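Local coordinates for putative sensory box/GGDEF family protein (Vibrio parahaemolyticus, PDB 3LID) that probably makes cyclic di-GMP from two GTP molecules through its cytoplasmic GGDEF domain, the chain here being its extracellular PDC-fold sensor domain, at residues 24-29 with 180-185; 13-18 with 187-192; 71-76 with 102-107. All coordinates share one frame; numbering follows the deposited sequence.

Interaction 1 (24-29 with 180-185)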
loop_
_atom_site.group_PDB
_atom_site.type_symbol
_atom_site.label_atom_id
_atom_site.label_comp_id
_atom_site.label_asym_id
_atom_site.label_seq_id
_atom_site.Cartn_x
_atom_site.Cartn_y
_atom_site.Cartn_z
ATOM N N ALA A 24 9.196 9.643 11.705
ATOM C CA ALA A 24 8.462 9.090 12.804
ATOM C C ALA A 24 6.961 9.386 12.695
ATOM O O ALA A 24 6.149 8.506 13.037
ATOM C CB ALA A 24 9.060 9.660 14.188
ATOM N N TYR A 25 6.620 10.618 12.314
ATOM C CA TYR A 25 5.238 11.031 12.119
ATOM C C TYR A 25 4.525 10.095 11.083
ATOM O O TYR A 25 3.404 9.575 11.336
ATOM C CB TYR A 25 5.248 12.421 11.578
ATOM C CG TYR A 25 3.891 13.048 11.379
ATOM C CD1 TYR A 25 3.405 13.970 12.310
ATOM C CD2 TYR A 25 3.125 12.795 10.251
ATOM C CE1 TYR A 25 2.145 14.595 12.112
ATOM C CE2 TYR A 25 1.909 13.405 10.052
ATOM C CZ TYR A 25 1.424 14.290 10.981
ATOM O OH TYR A 25 0.201 14.902 10.756
ATOM N N THR A 26 5.189 9.964 9.959
ATOM C CA THR A 26 4.522 9.285 8.870
ATOM C C THR A 26 4.494 7.810 9.220
ATOM O O THR A 26 3.528 7.093 8.868
ATOM C CB THR A 26 5.306 9.542 7.579
ATOM O OG1 THR A 26 5.174 10.924 7.274
ATOM C CG2 THR A 26 4.700 8.695 6.410
ATOM N N GLY A 27 5.501 7.300 9.927
ATOM C CA GLY A 27 5.428 5.870 10.308
ATOM C C GLY A 27 4.245 5.615 11.200
ATOM O O GLY A 27 3.575 4.570 11.077
ATOM N N ARG A 28 3.975 6.546 12.135
ATOM C CA ARG A 28 2.801 6.391 12.990
ATOM C C ARG A 28 1.488 6.413 12.174
ATOM O O ARG A 28 0.532 5.695 12.500
ATOM C CB ARG A 28 2.779 7.544 14.031
ATOM C CG ARG A 28 3.855 7.240 15.147
ATOM C CD ARG A 28 3.729 8.256 16.315
ATOM N NE ARG A 28 3.984 9.616 15.917
ATOM C CZ ARG A 28 5.122 10.258 16.124
ATOM N NH1 ARG A 28 6.173 9.669 16.677
ATOM N NH2 ARG A 28 5.175 11.514 15.757
ATOM N N GLU A 29 1.453 7.228 11.138
ATOM C CA GLU A 29 0.248 7.259 10.269
ATOM C C GLU A 29 0.044 5.897 9.547
ATOM O O GLU A 29 -1.098 5.363 9.536
ATOM C CB GLU A 29 0.292 8.355 9.231
ATOM C CG GLU A 29 0.299 9.768 9.930
ATOM C CD GLU A 29 -0.254 10.844 9.042
ATOM O OE1 GLU A 29 0.305 11.062 7.969
ATOM O OE2 GLU A 29 -1.225 11.488 9.475
ATOM N N LEU A 180 -1.926 10.039 -0.024
ATOM C CA LEU A 180 -2.512 10.558 1.227
ATOM C C LEU A 180 -1.404 10.915 2.221
ATOM O O LEU A 180 -1.520 11.937 2.933
ATOM C CB LEU A 180 -3.433 9.454 1.853
ATOM C CG LEU A 180 -4.154 9.745 3.152
ATOM C CD1 LEU A 180 -5.259 10.797 2.864
ATOM C CD2 LEU A 180 -4.727 8.450 3.727
ATOM N N LEU A 181 -0.358 10.104 2.308
ATOM C CA LEU A 181 0.503 10.122 3.474
ATOM C C LEU A 181 1.902 10.698 3.200
ATOM O O LEU A 181 2.613 11.063 4.161
ATOM C CB LEU A 181 0.668 8.754 4.118
ATOM C CG LEU A 181 -0.667 8.160 4.586
ATOM C CD1 LEU A 181 -0.391 6.781 5.172
ATOM C CD2 LEU A 181 -1.274 9.099 5.542
ATOM N N ASN A 182 2.349 10.634 1.966
ATOM C CA ASN A 182 3.821 10.738 1.750
ATOM C C ASN A 182 4.312 12.164 1.448
ATOM O O ASN A 182 5.510 12.330 1.157
ATOM C CB ASN A 182 4.317 9.849 0.644
ATOM C CG ASN A 182 4.178 8.400 0.970
ATOM O OD1 ASN A 182 3.800 8.038 2.098
ATOM N ND2 ASN A 182 4.363 7.539 -0.067
ATOM N N TYR A 183 3.441 13.148 1.543
ATOM C CA TYR A 183 3.958 14.552 1.469
ATOM C C TYR A 183 3.483 15.306 2.670
ATOM O O TYR A 183 2.303 15.214 3.049
ATOM C CB TYR A 183 3.443 15.205 0.194
ATOM C CG TYR A 183 3.909 16.630 0.146
ATOM C CD1 TYR A 183 5.272 16.908 0.031
ATOM C CD2 TYR A 183 3.002 17.664 0.264
ATOM C CE1 TYR A 183 5.737 18.281 0.038
ATOM C CE2 TYR A 183 3.445 19.030 0.250
ATOM C CZ TYR A 183 4.811 19.286 0.147
ATOM O OH TYR A 183 5.269 20.606 0.187
ATOM N N SER A 184 4.393 16.065 3.289
ATOM C CA SER A 184 4.051 16.876 4.452
ATOM C C SER A 184 4.151 18.342 4.054
ATOM O O SER A 184 5.226 18.820 3.750
ATOM C CB SER A 184 5.061 16.665 5.569
ATOM O OG SER A 184 4.866 17.642 6.593
ATOM N N PRO A 185 3.028 19.044 4.067
ATOM C CA PRO A 185 3.107 20.409 3.601
ATOM C C PRO A 185 3.842 21.254 4.653
ATOM O O PRO A 185 4.565 22.180 4.290
ATOM C CB PRO A 185 1.632 20.827 3.444
ATOM C CG PRO A 185 0.837 19.942 4.486
ATOM C CD PRO A 185 1.670 18.614 4.504
HETATM O O HOH W 1 2.516 11.383 6.811
#
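Leu181 turns its side chain toward the long helix 9-45 and lays CD2 against the carboxylate end of Glu29, 3.5 Å from OE1. The two side chains cross at a slant, so this methyl rests on CD and also lies near CB of the glutamate. One turn earlier Thr26 meets Leu181 with both branches, CG2 and OG1. With OG1 beside the backbone N (chi1 -67°) and CG2 anti to it, the methyl comes 3.9 Å from Leu181 O, while OG1 points to a bridging water. That water is the polar centre of the contact. It accepts from Thr26 OG1 at 2.7 Å and donates both to Glu29 OE1, at 2.5 Å, and to Leu181 O, at 2.7 Å. Leucine suits its place because it also packs on Tyr30 and Ile33 of the same long helix. Thr26 OG1 has a second partner in Gln22, and Asn182, the first residue to leave helix 174-181, bonds through OD1 to Tyr30 OH. One water thus joins a hydroxyl, a carboxylate and the carbonyl at the end of helix 174-181, and the polar link across this buried contact runs through solvent.

Interaction 2 (13-18 with 187-192)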
loop_
_atom_site.group_PDB
_atom_site.type_symbol
_atom_site.label_atom_id
_atom_site.label_comp_id
_atom_site.label_asym_id
_atom_site.label_seq_id
_atom_site.Cartn_x
_atom_site.Cartn_y
_atom_site.Cartn_z
ATOM N N GLU A 13 22.753 18.723 9.107
ATOM C CA GLU A 13 22.373 18.000 10.288
ATOM C C GLU A 13 20.998 18.421 10.775
ATOM O O GLU A 13 20.241 17.629 11.328
ATOM C CB GLU A 13 23.401 18.227 11.413
ATOM C CG GLU A 13 24.718 17.457 11.031
ATOM C CD GLU A 13 25.871 17.688 11.992
ATOM O OE1 GLU A 13 25.558 18.184 13.099
ATOM O OE2 GLU A 13 27.048 17.367 11.615
ATOM N N ASN A 14 20.724 19.693 10.657
ATOM C CA ASN A 14 19.458 20.193 11.238
ATOM C C ASN A 14 18.342 19.674 10.343
ATOM O O ASN A 14 17.282 19.353 10.821
ATOM C CB ASN A 14 19.435 21.698 11.240
ATOM C CG ASN A 14 20.322 22.294 12.371
ATOM O OD1 ASN A 14 20.494 21.684 13.436
ATOM N ND2 ASN A 14 20.867 23.473 12.130
ATOM N N THR A 15 18.625 19.586 9.057
ATOM C CA THR A 15 17.585 19.078 8.116
ATOM C C THR A 15 17.367 17.604 8.403
ATOM O O THR A 15 16.219 17.111 8.381
ATOM C CB THR A 15 17.986 19.255 6.668
ATOM O OG1 THR A 15 18.044 20.664 6.364
ATOM C CG2 THR A 15 16.893 18.658 5.715
ATOM N N ALA A 16 18.445 16.909 8.737
ATOM C CA ALA A 16 18.318 15.484 8.975
ATOM C C ALA A 16 17.487 15.250 10.223
ATOM O O ALA A 16 16.649 14.270 10.270
ATOM C CB ALA A 16 19.713 14.852 9.090
ATOM N N LYS A 17 17.661 16.105 11.246
ATOM C CA LYS A 17 16.849 15.974 12.461
ATOM C C LYS A 17 15.342 16.215 12.127
ATOM O O LYS A 17 14.443 15.477 12.626
ATOM C CB LYS A 17 17.323 16.979 13.544
ATOM C CG LYS A 17 18.723 16.645 14.101
ATOM C CD LYS A 17 18.767 16.926 15.616
ATOM C CE LYS A 17 20.112 16.572 16.217
ATOM N NZ LYS A 17 20.969 17.794 16.124
ATOM N N GLU A 18 15.042 17.223 11.294
ATOM C CA GLU A 18 13.630 17.482 10.963
ATOM C C GLU A 18 13.043 16.263 10.187
ATOM O O GLU A 18 11.919 15.835 10.396
ATOM C CB GLU A 18 13.486 18.637 10.030
ATOM C CG GLU A 18 14.012 19.930 10.652
ATOM C CD GLU A 18 14.208 21.024 9.611
ATOM O OE1 GLU A 18 15.214 21.773 9.722
ATOM O OE2 GLU A 18 13.380 21.155 8.698
ATOM N N ARG A 187 6.400 20.457 6.827
ATOM C CA ARG A 187 7.864 20.330 6.715
ATOM C C ARG A 187 8.394 20.304 5.281
ATOM O O ARG A 187 9.590 20.331 5.104
ATOM C CB ARG A 187 8.401 19.123 7.489
ATOM C CG ARG A 187 8.094 19.141 8.960
ATOM C CD ARG A 187 8.840 17.967 9.643
ATOM N NE ARG A 187 8.579 17.728 11.075
ATOM C CZ ARG A 187 9.254 18.355 12.029
ATOM N NH1 ARG A 187 10.160 19.294 11.705
ATOM N NH2 ARG A 187 9.032 18.107 13.290
ATOM N N ASP A 188 7.497 20.246 4.294
ATOM C CA ASP A 188 7.841 20.190 2.869
ATOM C C ASP A 188 8.817 19.064 2.622
ATOM O O ASP A 188 9.885 19.263 2.044
ATOM C CB ASP A 188 8.391 21.549 2.359
ATOM C CG ASP A 188 8.680 21.550 0.866
ATOM O OD1 ASP A 188 7.857 20.987 0.118
ATOM O OD2 ASP A 188 9.719 22.116 0.418
ATOM N N PHE A 189 8.450 17.850 3.028
ATOM C CA PHE A 189 9.244 16.723 2.671
ATOM C C PHE A 189 8.387 15.690 1.856
ATOM O O PHE A 189 7.215 15.508 2.175
ATOM C CB PHE A 189 9.644 15.974 3.930
ATOM C CG PHE A 189 10.775 16.581 4.694
ATOM C CD1 PHE A 189 11.969 16.931 4.064
ATOM C CD2 PHE A 189 10.654 16.738 6.071
ATOM C CE1 PHE A 189 13.056 17.433 4.853
ATOM C CE2 PHE A 189 11.740 17.270 6.853
ATOM C CZ PHE A 189 12.911 17.571 6.244
ATOM N N HIS A 190 9.033 15.040 0.902
ATOM C CA HIS A 190 8.441 13.872 0.187
ATOM C C HIS A 190 9.002 12.580 0.724
ATOM O O HIS A 190 10.206 12.390 0.742
ATOM C CB HIS A 190 8.703 13.973 -1.277
ATOM C CG HIS A 190 7.978 15.114 -1.945
ATOM N ND1 HIS A 190 6.702 14.983 -2.469
ATOM C CD2 HIS A 190 8.349 16.405 -2.172
ATOM C CE1 HIS A 190 6.327 16.141 -3.012
ATOM N NE2 HIS A 190 7.302 17.021 -2.829
ATOM N N ILE A 191 8.131 11.656 1.148
ATOM C CA ILE A 191 8.688 10.410 1.629
ATOM C C ILE A 191 8.577 9.411 0.498
ATOM O O ILE A 191 7.515 9.316 -0.111
ATOM C CB ILE A 191 7.959 9.940 2.896
ATOM C CG1 ILE A 191 8.203 10.940 4.018
ATOM C CG2 ILE A 191 8.305 8.401 3.245
ATOM C CD1 ILE A 191 7.605 10.576 5.288
ATOM N N GLU A 192 9.637 8.712 0.194
ATOM C CA GLU A 192 9.609 7.665 -0.820
ATOM C C GLU A 192 9.464 6.348 -0.070
ATOM O O GLU A 192 9.917 6.218 1.090
ATOM C CB GLU A 192 10.930 7.657 -1.643
ATOM C CG GLU A 192 10.974 8.861 -2.576
ATOM C CD GLU A 192 12.321 9.023 -3.268
ATOM O OE1 GLU A 192 13.310 9.234 -2.550
ATOM O OE2 GLU A 192 12.385 8.934 -4.506
HETATM O O HOH W 2 10.746 20.792 9.175
#
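Phe189 and Arg187 pack against one side of helix 9-45 in a mainly van der Waals contact, with a water bridge at its margin, where the beginning of strand 189-195 meets the long N-terminal helix of the sensor domain. Phe189 sets its ring against the helix at Thr15 and Glu18, one turn apart. CE1 lies 4.1 Å from Thr15 CG2, and CE2 is 3.7 Å from Glu18 C, while Glu18 CB meets the ring edge in its plane at 3.9 Å from CE2. A flat, apolar side chain suits this place, because it offers an apolar surface to a threonine methyl and the first carbons of a glutamate.

Arg187 reaches the same turn from two residues earlier. Its chain runs extended from CG to NE, which carries the guanidinium across Glu18: one face lies under Glu18 O, and NH1 comes 3.8 Å from Glu18 CB. The opposite charges do not touch, Glu18 OE2 and Arg187 NH1 being 4.8 Å apart, but a water in the guanidinium plane joins them, donating to Glu18 OE2 at 2.7 Å and accepting from Arg187 NH1. The direct ion pair of Glu18 is with Arg275, which also forms a cation-pi contact with Phe189.

Opposite Ser184 two residues, Asp188 and Phe189, take the place of one, a G1 beta bulge in the pairing with strand 183-184. Beyond it the Phe189 ring is bordered by Ala19 of helix 9-45 and by Ile265 and Leu267 of strand 260-268, between helix and sheet.

Interaction 3 (71-76 with 102-107)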
loop_
_atom_site.group_PDB
_atom_site.type_symbol
_atom_site.label_atom_id
_atom_site.label_comp_id
_atom_site.label_asym_id
_atom_site.label_seq_id
_atom_site.Cartn_x
_atom_site.Cartn_y
_atom_site.Cartn_z
ATOM N N SER A 71 -20.597 0.874 -0.271
ATOM C CA SER A 71 -20.613 1.895 0.812
ATOM C C SER A 71 -19.341 1.884 1.613
ATOM O O SER A 71 -18.821 2.951 2.012
ATOM C CB SER A 71 -21.837 1.662 1.731
ATOM O OG SER A 71 -23.047 1.889 0.989
ATOM N N VAL A 72 -18.856 0.686 1.938
ATOM C CA VAL A 72 -17.622 0.582 2.747
ATOM C C VAL A 72 -16.449 1.181 1.897
ATOM O O VAL A 72 -15.571 1.882 2.469
ATOM C CB VAL A 72 -17.301 -0.901 3.146
ATOM C CG1 VAL A 72 -15.888 -0.990 3.732
ATOM C CG2 VAL A 72 -18.344 -1.364 4.151
ATOM N N ALA A 73 -16.394 0.855 0.596
ATOM C CA ALA A 73 -15.288 1.374 -0.205
ATOM C C ALA A 73 -15.330 2.915 -0.253
ATOM O O ALA A 73 -14.274 3.541 -0.240
ATOM C CB ALA A 73 -15.358 0.826 -1.682
ATOM N N ARG A 74 -16.514 3.485 -0.457
ATOM C CA ARG A 74 -16.627 4.966 -0.479
ATOM C C ARG A 74 -16.229 5.589 0.879
ATOM O O ARG A 74 -15.642 6.710 0.924
ATOM C CB ARG A 74 -18.049 5.427 -0.874
ATOM C CG ARG A 74 -18.392 5.061 -2.375
ATOM C CD ARG A 74 -19.716 5.757 -2.797
ATOM N NE ARG A 74 -20.827 5.158 -2.060
ATOM C CZ ARG A 74 -21.570 4.154 -2.531
ATOM N NH1 ARG A 74 -21.384 3.686 -3.770
ATOM N NH2 ARG A 74 -22.547 3.677 -1.777
ATOM N N ASN A 75 -16.569 4.910 1.977
ATOM C CA ASN A 75 -16.263 5.394 3.326
ATOM C C ASN A 75 -14.772 5.262 3.676
ATOM O O ASN A 75 -14.164 6.235 4.212
ATOM C CB ASN A 75 -17.066 4.587 4.327
ATOM C CG ASN A 75 -16.757 4.962 5.785
ATOM O OD1 ASN A 75 -15.830 4.480 6.397
ATOM N ND2 ASN A 75 -17.615 5.761 6.344
ATOM N N GLN A 76 -14.145 4.154 3.268
ATOM C CA GLN A 76 -12.755 3.886 3.664
ATOM C C GLN A 76 -11.693 4.432 2.679
ATOM O O GLN A 76 -10.571 4.678 3.115
ATOM C CB GLN A 76 -12.551 2.369 3.871
ATOM C CG GLN A 76 -13.282 1.876 5.103
ATOM C CD GLN A 76 -12.659 2.464 6.374
ATOM O OE1 GLN A 76 -13.285 3.284 7.085
ATOM N NE2 GLN A 76 -11.455 2.147 6.601
ATOM N N SER A 102 -14.480 8.995 -6.588
ATOM C CA SER A 102 -15.244 8.417 -5.442
ATOM C C SER A 102 -16.368 7.444 -5.826
ATOM O O SER A 102 -17.297 7.155 -5.022
ATOM C CB SER A 102 -15.773 9.531 -4.512
ATOM O OG SER A 102 -14.797 10.606 -4.195
ATOM N N ILE A 103 -16.302 6.888 -7.038
ATOM C CA ILE A 103 -17.329 5.964 -7.505
ATOM C C ILE A 103 -16.957 4.533 -7.120
ATOM O O ILE A 103 -15.802 4.140 -7.380
ATOM C CB ILE A 103 -17.481 6.028 -9.028
ATOM C CG1 ILE A 103 -18.137 7.376 -9.360
ATOM C CG2 ILE A 103 -18.379 4.934 -9.512
ATOM C CD1 ILE A 103 -17.917 7.808 -10.759
ATOM N N ALA A 104 -17.888 3.819 -6.475
ATOM C CA ALA A 104 -17.760 2.380 -6.185
ATOM C C ALA A 104 -18.921 1.663 -6.809
ATOM O O ALA A 104 -20.073 2.154 -6.760
ATOM C CB ALA A 104 -17.825 2.126 -4.650
ATOM N N GLY A 105 -18.724 0.429 -7.278
ATOM C CA GLY A 105 -19.890 -0.353 -7.654
ATOM C C GLY A 105 -19.405 -1.705 -8.162
ATOM O O GLY A 105 -18.172 -1.930 -8.366
ATOM N N PRO A 106 -20.341 -2.606 -8.412
ATOM C CA PRO A 106 -19.939 -3.982 -8.758
ATOM C C PRO A 106 -19.559 -4.116 -10.211
ATOM O O PRO A 106 -20.069 -3.332 -11.070
ATOM C CB PRO A 106 -21.260 -4.790 -8.495
ATOM C CG PRO A 106 -22.362 -3.775 -8.733
ATOM C CD PRO A 106 -21.767 -2.496 -8.069
ATOM N N SER A 107 -18.741 -5.120 -10.546
ATOM C CA SER A 107 -18.441 -5.443 -11.949
ATOM C C SER A 107 -18.925 -6.829 -12.277
ATOM O O SER A 107 -18.849 -7.758 -11.386
ATOM C CB SER A 107 -16.900 -5.437 -12.117
ATOM O OG SER A 107 -16.458 -5.786 -13.420
HETATM O O HOH W 3 -20.486 5.306 -6.020
#
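Ala104 and Arg74 have the most surface buried here, and they meet through the aliphatic part of the arginine. Ala104 CB points at helix 59-76 and sits 3.8 Å from Arg74 CG; a methyl is small enough to let the strand come close to the helix, where it also meets Ala73 CB at 4.1 Å. The arginine chain lies across the strand's leading end: CG passes 3.5 Å from Ser102 O, and a bend at chi3 (-68°) then swings the guanidinium alongside Ala104. There Ala104 O lies at the guanidinium edge, near its plane, 3.6 Å from NH1. A water accepts from Arg74 NH1 at 2.9 Å and from Ala104 N at 3.0 Å, so a single water joins the arginine to the strand backbone.

In the fold, strand 103-106 is the outermost strand at one end of the antiparallel sheet of the sensor's PDC domain, and the last turns of helix 59-76 pack beside it. Ala73 is the buried member of the group, and its small methyl fits where helix and strand come close, whereas Arg74 suits the exposed side because its long chain can be apolar near the strand and charged beyond it.

How the interactions relate
Interactions 1 and 2 share helix 9-45: interaction 1 meets it with the helix end that leads into strand 183-184, interaction 2 with strand 189-195, the neighbour of that strand in one sheet. Their centres lie about 11 Å apart, and they touch directly, as where Asn182 O probably bonds Ile191 N at 2.7 Å. Interaction 3 belongs to another sheet and helix, its centre about 25 Å from interaction 1 and about 35 Å from interaction 2. Interaction 1 is buried, the others partly so. A water bridges each contact, but its role differs: in the buried one it serves a carbonyl, a hydroxyl and a carboxylate, in interaction 2 it joins opposite charges beside an aromatic ring, and in interaction 3 it links an arginine to edge-strand backbone.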